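Penicillin-binding protein 2 (Pbp2) (Helicobacter pylori, PDB 5LP5) probably acts as a penicillin-binding transpeptidase that cross-links cell-wall peptidoglycan, and forms a complex with MreC in the machinery for cell-wall synthesis and cell shape. Local coordinates at residues L255-D258 and E263-V266; L322-I327 and S384-E389; V390-K395 and F437-L442; V444-G449 and G454-P459. All coordinates share one frame; numbering follows the deposited sequence.

Contact 1 (L255-D258 and E263-V266)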
loop_
_atom_site.group_PDB
_atom_site.type_symbol
_atom_site.label_atom_id
_atom_site.label_comp_id
_atom_site.label_asym_id
_atom_site.label_seq_id
_atom_site.Cartn_x
_atom_site.Cartn_y
_atom_site.Cartn_z
ATOM N N LEU A 255 -1.689 14.371 -26.143
ATOM C CA LEU A 255 -0.360 14.502 -25.567
ATOM C C LEU A 255 0.005 15.942 -25.404
ATOM O O LEU A 255 -0.133 16.719 -26.325
ATOM C CB LEU A 255 0.683 13.878 -26.489
ATOM C CG LEU A 255 0.742 12.356 -26.577
ATOM C CD1 LEU A 255 1.573 11.941 -27.781
ATOM C CD2 LEU A 255 1.330 11.797 -25.289
ATOM N N VAL A 256 0.477 16.286 -24.215
ATOM C CA VAL A 256 1.056 17.597 -23.965
ATOM C C VAL A 256 2.491 17.374 -23.540
ATOM O O VAL A 256 2.753 16.471 -22.742
ATOM C CB VAL A 256 0.313 18.356 -22.851
ATOM C CG1 VAL A 256 1.030 19.648 -22.525
ATOM C CG2 VAL A 256 -1.116 18.642 -23.265
ATOM N N MET A 257 3.405 18.191 -24.056
ATOM C CA MET A 257 4.812 18.001 -23.744
ATOM C C MET A 257 5.618 19.277 -23.623
ATOM O O MET A 257 5.607 20.119 -24.497
ATOM C CB MET A 257 5.464 17.129 -24.796
ATOM C CG MET A 257 6.936 16.857 -24.510
ATOM S SD MET A 257 7.774 15.841 -25.740
ATOM C CE MET A 257 7.787 16.911 -27.171
ATOM N N ASP A 258 6.355 19.389 -22.529
ATOM C CA ASP A 258 7.372 20.427 -22.369
ATOM C C ASP A 258 8.452 20.206 -23.432
ATOM O O ASP A 258 9.254 19.284 -23.328
ATOM C CB ASP A 258 7.963 20.323 -20.961
ATOM C CG ASP A 258 8.911 21.451 -20.626
ATOM O OD1 ASP A 258 9.583 21.949 -21.555
ATOM O OD2 ASP A 258 9.010 21.820 -19.425
ATOM N N GLU A 263 9.233 16.387 -20.932
ATOM C CA GLU A 263 8.297 15.947 -19.916
ATOM C C GLU A 263 6.881 15.879 -20.505
ATOM O O GLU A 263 6.429 16.806 -21.180
ATOM C CB GLU A 263 8.344 16.865 -18.688
ATOM C CG GLU A 263 9.549 16.632 -17.785
ATOM C CD GLU A 263 9.554 17.484 -16.517
ATOM O OE1 GLU A 263 8.758 18.451 -16.425
ATOM O OE2 GLU A 263 10.366 17.170 -15.609
ATOM N N LEU A 264 6.201 14.762 -20.259
ATOM C CA LEU A 264 4.816 14.603 -20.655
ATOM C C LEU A 264 3.887 15.025 -19.503
ATOM O O LEU A 264 3.900 14.447 -18.415
ATOM C CB LEU A 264 4.543 13.162 -21.067
ATOM C CG LEU A 264 5.347 12.728 -22.290
ATOM C CD1 LEU A 264 5.262 11.233 -22.468
ATOM C CD2 LEU A 264 4.894 13.447 -23.555
ATOM N N LEU A 265 3.099 16.060 -19.748
ATOM C CA LEU A 265 2.142 16.532 -18.785
ATOM C C LEU A 265 0.803 15.826 -18.991
ATOM O O LEU A 265 0.063 15.630 -18.049
ATOM C CB LEU A 265 1.978 18.048 -18.901
ATOM C CG LEU A 265 3.234 18.928 -18.735
ATOM C CD1 LEU A 265 2.936 20.409 -18.962
ATOM C CD2 LEU A 265 3.857 18.745 -17.368
ATOM N N VAL A 266 0.493 15.462 -20.229
ATOM C CA VAL A 266 -0.667 14.635 -20.535
ATOM C C VAL A 266 -0.261 13.487 -21.453
ATOM O O VAL A 266 0.658 13.612 -22.252
ATOM C CB VAL A 266 -1.756 15.458 -21.233
ATOM C CG1 VAL A 266 -2.959 14.601 -21.566
ATOM C CG2 VAL A 266 -2.169 16.630 -20.351
#
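Asp258 N donates to Glu263 O at 2.9 Å. Leu265 N reaches Val256 O at 3.0 Å. The CA of Leu264 also points its hydrogen at Val256 O. The third bond, Val256 N to Val266 O, is weak at 3.3 Å. These bonds join the hairpin of strands 252-258 and 264-270, at one edge of the antiparallel transpeptidase sheet. The pairing shifts by one residue here. Leu265 and Val266 both stand opposite Val256, which makes a classic beta bulge. The two branches of Val256 divide the work. With CG1 anti to the backbone N (chi1 174°), CG1 meets Leu265 CB and CD1, while CG2 lies 3.7 Å from Val266 CG2. Met257 and Leu264 share the other face, where Leu264 CD2 packs 3.9 Å from Met257 CB. Leu445 of helix 441-453 covers them there. The carboxylates of Asp258 and Glu263 come near each other, but each has its own partner: Asp258 OD1 takes Glu260 N, and Glu263 OE1 forms a salt bridge with Arg59.

Contact 2 (L322-I327 and S384-E389)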
loop_
_atom_site.group_PDB
_atom_site.type_symbol
_atom_site.label_atom_id
_atom_site.label_comp_id
_atom_site.label_asym_id
_atom_site.label_seq_id
_atom_site.Cartn_x
_atom_site.Cartn_y
_atom_site.Cartn_z
ATOM N N LEU A 322 13.335 22.123 -49.861
ATOM C CA LEU A 322 14.211 23.281 -49.757
ATOM C C LEU A 322 15.657 22.865 -49.630
ATOM O O LEU A 322 16.561 23.597 -50.033
ATOM C CB LEU A 322 13.840 24.112 -48.536
ATOM C CG LEU A 322 12.456 24.737 -48.506
ATOM C CD1 LEU A 322 12.152 25.224 -47.094
ATOM C CD2 LEU A 322 12.388 25.870 -49.507
ATOM N N GLU A 323 15.873 21.697 -49.045
ATOM C CA GLU A 323 17.209 21.215 -48.773
ATOM C C GLU A 323 17.850 20.582 -50.016
ATOM O O GLU A 323 19.046 20.768 -50.276
ATOM C CB GLU A 323 17.120 20.217 -47.629
ATOM C CG GLU A 323 18.425 19.616 -47.163
ATOM C CD GLU A 323 18.228 18.766 -45.930
ATOM O OE1 GLU A 323 17.061 18.550 -45.525
ATOM O OE2 GLU A 323 19.246 18.313 -45.381
ATOM N N ASN A 324 17.040 19.870 -50.798
ATOM C CA ASN A 324 17.552 19.015 -51.862
ATOM C C ASN A 324 17.401 19.595 -53.265
ATOM O O ASN A 324 18.155 19.236 -54.177
ATOM C CB ASN A 324 16.866 17.656 -51.771
ATOM C CG ASN A 324 17.317 16.867 -50.557
ATOM O OD1 ASN A 324 18.501 16.560 -50.422
ATOM N ND2 ASN A 324 16.381 16.549 -49.657
ATOM N N LEU A 325 16.426 20.487 -53.433
ATOM C CA LEU A 325 16.149 21.090 -54.730
ATOM C C LEU A 325 16.805 22.474 -54.813
ATOM O O LEU A 325 17.479 22.902 -53.871
ATOM C CB LEU A 325 14.634 21.176 -54.946
ATOM C CG LEU A 325 13.834 19.869 -54.822
ATOM C CD1 LEU A 325 12.359 20.100 -55.107
ATOM C CD2 LEU A 325 14.370 18.778 -55.743
ATOM N N HIS A 326 16.626 23.153 -55.948
ATOM C CA HIS A 326 17.050 24.551 -56.122
ATOM C C HIS A 326 15.846 25.488 -56.066
ATOM O O HIS A 326 15.445 26.060 -57.088
ATOM C CB HIS A 326 17.747 24.741 -57.470
ATOM C CG HIS A 326 19.012 23.962 -57.614
ATOM N ND1 HIS A 326 19.033 22.638 -58.001
ATOM C CD2 HIS A 326 20.302 24.329 -57.447
ATOM C CE1 HIS A 326 20.286 22.223 -58.062
ATOM N NE2 HIS A 326 21.075 23.230 -57.729
ATOM N N ILE A 327 15.280 25.637 -54.868
ATOM C CA ILE A 327 14.050 26.414 -54.654
ATOM C C ILE A 327 14.033 27.069 -53.265
ATOM O O ILE A 327 14.958 26.880 -52.472
ATOM C CB ILE A 327 12.778 25.550 -54.862
ATOM C CG1 ILE A 327 12.848 24.236 -54.067
ATOM C CG2 ILE A 327 12.569 25.265 -56.346
ATOM C CD1 ILE A 327 12.018 24.232 -52.809
ATOM N N SER A 384 12.820 10.583 -47.748
ATOM C CA SER A 384 12.682 9.686 -46.610
ATOM C C SER A 384 13.769 9.946 -45.573
ATOM O O SER A 384 13.540 9.786 -44.381
ATOM C CB SER A 384 12.716 8.233 -47.056
ATOM O OG SER A 384 14.017 7.861 -47.429
ATOM N N LYS A 385 14.953 10.347 -46.022
ATOM C CA LYS A 385 16.007 10.731 -45.094
ATOM C C LYS A 385 15.571 11.911 -44.220
ATOM O O LYS A 385 15.716 11.878 -43.008
ATOM C CB LYS A 385 17.301 11.079 -45.839
ATOM C CG LYS A 385 18.476 11.330 -44.891
ATOM C CD LYS A 385 19.812 11.359 -45.602
ATOM C CE LYS A 385 20.964 11.409 -44.611
ATOM N NZ LYS A 385 22.268 11.373 -45.333
ATOM N N THR A 386 15.047 12.955 -44.839
ATOM C CA THR A 386 14.586 14.126 -44.098
ATOM C C THR A 386 13.458 13.746 -43.114
ATOM O O THR A 386 13.525 14.084 -41.927
ATOM C CB THR A 386 14.161 15.268 -45.061
ATOM O OG1 THR A 386 15.313 15.773 -45.753
ATOM C CG2 THR A 386 13.522 16.416 -44.323
ATOM N N LEU A 387 12.440 13.030 -43.589
ATOM C CA LEU A 387 11.345 12.574 -42.718
ATOM C C LEU A 387 11.840 11.742 -41.521
ATOM O O LEU A 387 11.350 11.886 -40.410
ATOM C CB LEU A 387 10.338 11.743 -43.515
ATOM C CG LEU A 387 9.490 12.495 -44.530
ATOM C CD1 LEU A 387 8.914 11.559 -45.583
ATOM C CD2 LEU A 387 8.378 13.253 -43.820
ATOM N N ARG A 388 12.796 10.854 -41.764
ATOM C CA ARG A 388 13.368 9.999 -40.721
ATOM C C ARG A 388 14.289 10.782 -39.798
ATOM O O ARG A 388 14.481 10.414 -38.649
ATOM C CB ARG A 388 14.148 8.842 -41.345
ATOM C CG ARG A 388 13.277 7.683 -41.849
ATOM C CD ARG A 388 14.099 6.499 -42.362
ATOM N NE ARG A 388 14.918 5.937 -41.284
ATOM C CZ ARG A 388 14.611 4.879 -40.523
ATOM N NH1 ARG A 388 13.495 4.186 -40.716
ATOM N NH2 ARG A 388 15.447 4.510 -39.552
ATOM N N GLU A 389 14.869 11.857 -40.302
ATOM C CA GLU A 389 15.678 12.742 -39.471
ATOM C C GLU A 389 14.830 13.540 -38.503
ATOM O O GLU A 389 15.298 13.840 -37.414
ATOM C CB GLU A 389 16.495 13.708 -40.329
ATOM C CG GLU A 389 17.748 13.097 -40.918
ATOM C CD GLU A 389 18.433 13.995 -41.940
ATOM O OE1 GLU A 389 17.958 15.136 -42.157
ATOM O OE2 GLU A 389 19.458 13.549 -42.519
#
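Glu323 has its CG opposite the backbone N (chi1 -179°) and stays extended beyond it, which carries the carboxylate out toward Thr386. On Thr386 the first torsion of -67° turns OG1 to the N side, and this oxygen meets the acid. The contact joins two helices of the transpeptidase domain: the C-terminal end of helix 314-324 and the last turns of helix 380-389. The backbones stay well apart, with Glu323 CA and Thr386 CA separated by 8.9 Å. The extended Glu323 side chain therefore does most of the spanning, and little surface is buried. The link itself is at most a weak hydrogen bond, with Thr386 OG1 3.3 Å from Glu323 OE1. Ser320 OG, one turn back on the same helix as Glu323, also lies within reach of Thr386 OG1, and the single hydroxyl proton cannot be assigned to either acceptor. Asn324 also leans toward Thr386 but makes no hydrogen bond with it; its ND2 bonds weakly to Ser320 O instead. Gln477 of helix 475-493 touches Glu323, and its NE2 bonds Glu389 OE1. The carboxylates of Glu323 and Glu389 come near each other, and their like charges may disfavour both being ionised: Glu323 OE2 lies 4.7 Å from Glu389 OE1.

Contact 3 (V390-K395 and F437-L442)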
loop_
_atom_site.group_PDB
_atom_site.type_symbol
_atom_site.label_atom_id
_atom_site.label_comp_id
_atom_site.label_asym_id
_atom_site.label_seq_id
_atom_site.Cartn_x
_atom_site.Cartn_y
_atom_site.Cartn_z
ATOM N N VAL A 390 13.612 13.904 -38.904
ATOM C CA VAL A 390 12.683 14.632 -38.019
ATOM C C VAL A 390 11.839 13.706 -37.125
ATOM O O VAL A 390 10.865 14.166 -36.509
ATOM C CB VAL A 390 11.751 15.622 -38.780
ATOM C CG1 VAL A 390 12.565 16.611 -39.596
ATOM C CG2 VAL A 390 10.748 14.908 -39.672
ATOM N N GLY A 391 12.195 12.416 -37.087
ATOM C CA GLY A 391 11.736 11.482 -36.052
ATOM C C GLY A 391 10.589 10.530 -36.372
ATOM O O GLY A 391 9.899 10.092 -35.449
ATOM N N PHE A 392 10.376 10.202 -37.647
ATOM C CA PHE A 392 9.236 9.337 -38.057
ATOM C C PHE A 392 9.565 7.846 -38.244
ATOM O O PHE A 392 8.653 6.978 -38.288
ATOM C CB PHE A 392 8.605 9.853 -39.353
ATOM C CG PHE A 392 7.582 10.922 -39.143
ATOM C CD1 PHE A 392 7.870 12.239 -39.432
ATOM C CD2 PHE A 392 6.332 10.604 -38.656
ATOM C CE1 PHE A 392 6.917 13.222 -39.248
ATOM C CE2 PHE A 392 5.381 11.581 -38.461
ATOM C CZ PHE A 392 5.672 12.891 -38.758
ATOM N N GLY A 393 10.851 7.548 -38.363
ATOM C CA GLY A 393 11.277 6.167 -38.592
ATOM C C GLY A 393 11.365 5.336 -37.330
ATOM O O GLY A 393 11.082 4.149 -37.342
ATOM N N GLU A 394 11.745 5.988 -36.240
ATOM C CA GLU A 394 12.239 5.320 -35.059
ATOM C C GLU A 394 11.412 5.654 -33.834
ATOM O O GLU A 394 10.468 6.453 -33.893
ATOM C CB GLU A 394 13.708 5.719 -34.836
ATOM C CG GLU A 394 14.652 5.214 -35.920
ATOM C CD GLU A 394 14.649 3.688 -36.049
ATOM O OE1 GLU A 394 14.511 2.989 -35.018
ATOM O OE2 GLU A 394 14.786 3.182 -37.185
ATOM N N LYS A 395 11.776 5.019 -32.726
ATOM C CA LYS A 395 11.145 5.288 -31.442
ATOM C C LYS A 395 11.556 6.671 -30.954
ATOM O O LYS A 395 12.703 7.061 -31.131
ATOM C CB LYS A 395 11.591 4.268 -30.390
ATOM C CG LYS A 395 11.421 2.807 -30.756
ATOM C CD LYS A 395 11.801 1.936 -29.562
ATOM C CE LYS A 395 11.660 0.450 -29.871
ATOM N NZ LYS A 395 11.786 -0.398 -28.652
ATOM N N PHE A 437 2.596 4.908 -45.194
ATOM C CA PHE A 437 3.210 5.745 -44.137
ATOM C C PHE A 437 2.416 5.599 -42.840
ATOM O O PHE A 437 1.212 5.849 -42.834
ATOM C CB PHE A 437 3.232 7.230 -44.576
ATOM C CG PHE A 437 4.240 8.115 -43.833
ATOM C CD1 PHE A 437 4.720 7.804 -42.566
ATOM C CD2 PHE A 437 4.690 9.296 -44.429
ATOM C CE1 PHE A 437 5.632 8.639 -41.925
ATOM C CE2 PHE A 437 5.597 10.125 -43.790
ATOM C CZ PHE A 437 6.068 9.798 -42.534
ATOM N N LEU A 438 3.102 5.195 -41.765
ATOM C CA LEU A 438 2.499 5.076 -40.425
ATOM C C LEU A 438 3.343 5.681 -39.286
ATOM O O LEU A 438 4.564 5.522 -39.226
ATOM C CB LEU A 438 2.224 3.614 -40.105
ATOM C CG LEU A 438 1.245 2.905 -41.015
ATOM C CD1 LEU A 438 1.207 1.429 -40.642
ATOM C CD2 LEU A 438 -0.131 3.542 -40.923
ATOM N N ALA A 439 2.668 6.362 -38.371
ATOM C CA ALA A 439 3.334 6.955 -37.233
ATOM C C ALA A 439 2.494 6.789 -35.993
ATOM O O ALA A 439 1.319 6.445 -36.080
ATOM C CB ALA A 439 3.604 8.419 -37.492
ATOM N N THR A 440 3.139 7.010 -34.841
ATOM C CA THR A 440 2.496 7.021 -33.520
ATOM C C THR A 440 2.259 8.466 -33.125
ATOM O O THR A 440 3.021 9.340 -33.515
ATOM C CB THR A 440 3.383 6.344 -32.437
ATOM O OG1 THR A 440 4.696 6.951 -32.390
ATOM C CG2 THR A 440 3.515 4.833 -32.690
ATOM N N PRO A 441 1.186 8.736 -32.364
ATOM C CA PRO A 441 1.009 10.065 -31.785
ATOM C C PRO A 441 2.238 10.601 -31.075
ATOM O O PRO A 441 2.473 11.800 -31.114
ATOM C CB PRO A 441 -0.139 9.864 -30.810
ATOM C CG PRO A 441 -0.976 8.830 -31.466
ATOM C CD PRO A 441 -0.021 7.914 -32.178
ATOM N N LEU A 442 3.032 9.725 -30.467
ATOM C CA LEU A 442 4.312 10.155 -29.896
ATOM C C LEU A 442 5.262 10.739 -30.959
ATOM O O LEU A 442 5.859 11.797 -30.754
ATOM C CB LEU A 442 4.977 9.019 -29.118
ATOM C CG LEU A 442 4.543 8.875 -27.644
ATOM C CD1 LEU A 442 5.108 7.592 -27.025
ATOM C CD2 LEU A 442 4.961 10.049 -26.780
#
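Phe392 and Phe437 form a T-shaped aromatic pair, in which the edge of Phe437 is directed at the face of Phe392. The ring planes stand at 78° to each other, and the centroids are 5.4 Å apart. Phe437 CZ sits 3.8 Å above the plane of the Phe392 ring, shifted from its centre toward the rim. There it lies over Phe392 CG, while the neighbouring CE1 is 3.9 Å from Phe392 CD2. The first torsion of Phe437 (chi1 -160°) swings its ring opposite the backbone N and so brings the far end of the ring up to Phe392.

Aliphatic packing comes from Ala439. Its methyl group lies in the plane of the Phe392 ring, at the edge, with Ala439 CB 3.7 Å from Phe392 CD2 and almost as near CE2. One face and one edge of the same ring are thus filled by residues two apart in the chain. The contact joins the loop after helix 380-389 to the segment leading into helix 441-453 of the transpeptidase domain. Thr440 is the N-cap of that helix. Its OG1 caps a backbone N of the first turn, and its own N bonds Gln443 OE1, an arrangement consistent with a capping box.

No hydrogen bond runs directly between the two segments. Gln443 is a polar bridge between them: besides taking Thr440 N on OE1, it bonds Glu394 O through NE2. Tyr447 of the helix meets the Phe392 ring with the planes at about 55°, and Val408 touches Phe392 as well.

Contact 4 (V444-G449 and G454-P459)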
loop_
_atom_site.group_PDB
_atom_site.type_symbol
_atom_site.label_atom_id
_atom_site.label_comp_id
_atom_site.label_asym_id
_atom_site.label_seq_id
_atom_site.Cartn_x
_atom_site.Cartn_y
_atom_site.Cartn_z
ATOM N N VAL A 444 4.596 12.126 -33.834
ATOM C CA VAL A 444 4.077 13.422 -34.315
ATOM C C VAL A 444 4.395 14.536 -33.315
ATOM O O VAL A 444 4.805 15.634 -33.705
ATOM C CB VAL A 444 2.560 13.355 -34.547
ATOM C CG1 VAL A 444 2.013 14.708 -34.972
ATOM C CG2 VAL A 444 2.226 12.301 -35.593
ATOM N N LEU A 445 4.210 14.231 -32.028
ATOM C CA LEU A 445 4.505 15.146 -30.921
ATOM C C LEU A 445 5.972 15.551 -30.856
ATOM O O LEU A 445 6.279 16.758 -30.735
ATOM C CB LEU A 445 4.102 14.501 -29.589
ATOM C CG LEU A 445 4.470 15.252 -28.304
ATOM C CD1 LEU A 445 3.530 16.407 -28.019
ATOM C CD2 LEU A 445 4.482 14.298 -27.131
ATOM N N ALA A 446 6.876 14.567 -30.889
ATOM C CA ALA A 446 8.303 14.862 -30.835
ATOM C C ALA A 446 8.689 15.725 -32.040
ATOM O O ALA A 446 9.434 16.717 -31.928
ATOM C CB ALA A 446 9.111 13.580 -30.819
ATOM N N TYR A 447 8.167 15.318 -33.185
ATOM C CA TYR A 447 8.347 16.018 -34.447
ATOM C C TYR A 447 7.891 17.468 -34.345
ATOM O O TYR A 447 8.639 18.381 -34.708
ATOM C CB TYR A 447 7.578 15.236 -35.544
ATOM C CG TYR A 447 7.144 15.979 -36.789
ATOM C CD1 TYR A 447 8.069 16.448 -37.717
ATOM C CD2 TYR A 447 5.794 16.149 -37.061
ATOM C CE1 TYR A 447 7.662 17.099 -38.871
ATOM C CE2 TYR A 447 5.370 16.797 -38.202
ATOM C CZ TYR A 447 6.303 17.272 -39.113
ATOM O OH TYR A 447 5.851 17.893 -40.262
ATOM N N THR A 448 6.679 17.689 -33.840
ATOM C CA THR A 448 6.158 19.054 -33.663
ATOM C C THR A 448 7.042 19.950 -32.742
ATOM O O THR A 448 7.199 21.143 -32.999
ATOM C CB THR A 448 4.727 19.014 -33.102
ATOM O OG1 THR A 448 3.912 18.194 -33.943
ATOM C CG2 THR A 448 4.145 20.417 -32.998
ATOM N N GLY A 449 7.605 19.369 -31.685
ATOM C CA GLY A 449 8.490 20.100 -30.792
ATOM C C GLY A 449 9.899 20.303 -31.342
ATOM O O GLY A 449 10.647 21.145 -30.840
ATOM N N GLY A 454 13.692 23.634 -32.586
ATOM C CA GLY A 454 14.967 23.479 -33.295
ATOM C C GLY A 454 15.797 22.327 -32.752
ATOM O O GLY A 454 16.855 21.960 -33.323
ATOM N N LYS A 455 15.308 21.741 -31.655
ATOM C CA LYS A 455 15.913 20.547 -31.077
ATOM C C LYS A 455 14.844 19.556 -30.647
ATOM O O LYS A 455 13.680 19.933 -30.419
ATOM C CB LYS A 455 16.845 20.919 -29.921
ATOM C CG LYS A 455 18.055 21.712 -30.394
ATOM C CD LYS A 455 18.951 22.112 -29.250
ATOM C CE LYS A 455 19.982 23.132 -29.702
ATOM N NZ LYS A 455 21.152 23.168 -28.775
ATOM N N LEU A 456 15.267 18.294 -30.553
ATOM C CA LEU A 456 14.361 17.139 -30.425
ATOM C C LEU A 456 14.263 16.573 -29.005
ATOM O O LEU A 456 15.235 16.067 -28.439
ATOM C CB LEU A 456 14.812 16.018 -31.371
ATOM C CG LEU A 456 13.910 14.782 -31.456
ATOM C CD1 LEU A 456 12.535 15.128 -32.019
ATOM C CD2 LEU A 456 14.591 13.712 -32.296
ATOM N N ALA A 457 13.069 16.635 -28.451
ATOM C CA ALA A 457 12.856 16.186 -27.091
ATOM C C ALA A 457 12.586 14.696 -27.072
ATOM O O ALA A 457 11.852 14.186 -27.909
ATOM C CB ALA A 457 11.669 16.929 -26.493
ATOM N N THR A 458 13.183 14.000 -26.119
ATOM C CA THR A 458 12.783 12.628 -25.803
ATOM C C THR A 458 11.626 12.683 -24.800
ATOM O O THR A 458 11.866 13.045 -23.632
ATOM C CB THR A 458 13.946 11.837 -25.178
ATOM O OG1 THR A 458 15.001 11.711 -26.132
ATOM C CG2 THR A 458 13.515 10.469 -24.758
ATOM N N PRO A 459 10.377 12.332 -25.238
ATOM C CA PRO A 459 9.250 12.342 -24.290
ATOM C C PRO A 459 9.475 11.343 -23.198
ATOM O O PRO A 459 10.029 10.286 -23.466
ATOM C CB PRO A 459 8.051 11.925 -25.142
ATOM C CG PRO A 459 8.464 12.190 -26.549
ATOM C CD PRO A 459 9.939 11.912 -26.579
#
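Ala446 and Leu456 meet in a mainly apolar, buried contact where the chain folds back along helix 441-453 of the transpeptidase domain. The helix ends just before Gly454, which has a positive phi of 92°. The following residues then run past the helix surface without forming regular structure of their own. Ala446 and Ala457 are the nearest pair by CA atoms, 6.0 Å apart. The small residues Ala446 and Gly449 line this side of the helix.

Ala446 is the residue most covered, and the side chain of Leu456 makes the closest side-chain approach. Its CG lies opposite the backbone N (chi1 -175°), which turns the end of the side chain back to the helix. One branch, CD1, makes the contact. It is 3.9 Å from Ala446 CB and also rests against the carbonyl group of Ala446, 3.5 Å from the oxygen. Ala446 CB in turn lies 4.0 Å from Ala457 O.

No hydrogen bond crosses the contact. Gly449 O and Lys455 O lie close together, but both are acceptors. Gly449 O is bonded by Thr453 OG1, within the same helix. Thr448 OG1 donates to Val444 O at 2.7 Å and is also hydrogen-bonded to Thr546 OG1 of strand 542-549. The Val444 carbonyl takes Thr448 N as well, and the two donors approach from opposite faces of its plane.

The helix is packed between this loop and the central antiparallel sheet. Val444 touches Trp544 of strand 542-549, and Leu445 touches Ala557 and Thr559 of strand 556-562. The loop reaches the sheet as well, where Ala457 and Pro459 touch Met257 of strand 252-258.

In the fold
Helix 441-453 connects three of the contacts. Contacts 3 and 4 share it, with centres about 11 Å apart, and Phe392 CZ meets Tyr447 CD2 at 3.7 Å. Contact 1 packs on the same helix: Leu264 CD2 is 3.7 Å from Leu445 CD2, and Leu255 CD1 is 3.5 Å from Pro441 O. Contact 2 lies farther out, its centre about 28 Å from that of contact 1. It joins contact 3 through a salt bridge from Arg388 NH2 to Glu394 OE2 at 2.8 Å. Helix 314-324 of contact 2 starts at Lys314 of an SxxK pattern with Ser311, probably the active site as in other penicillin-binding proteins. Tyr447 OH bonds Val312 O beside it.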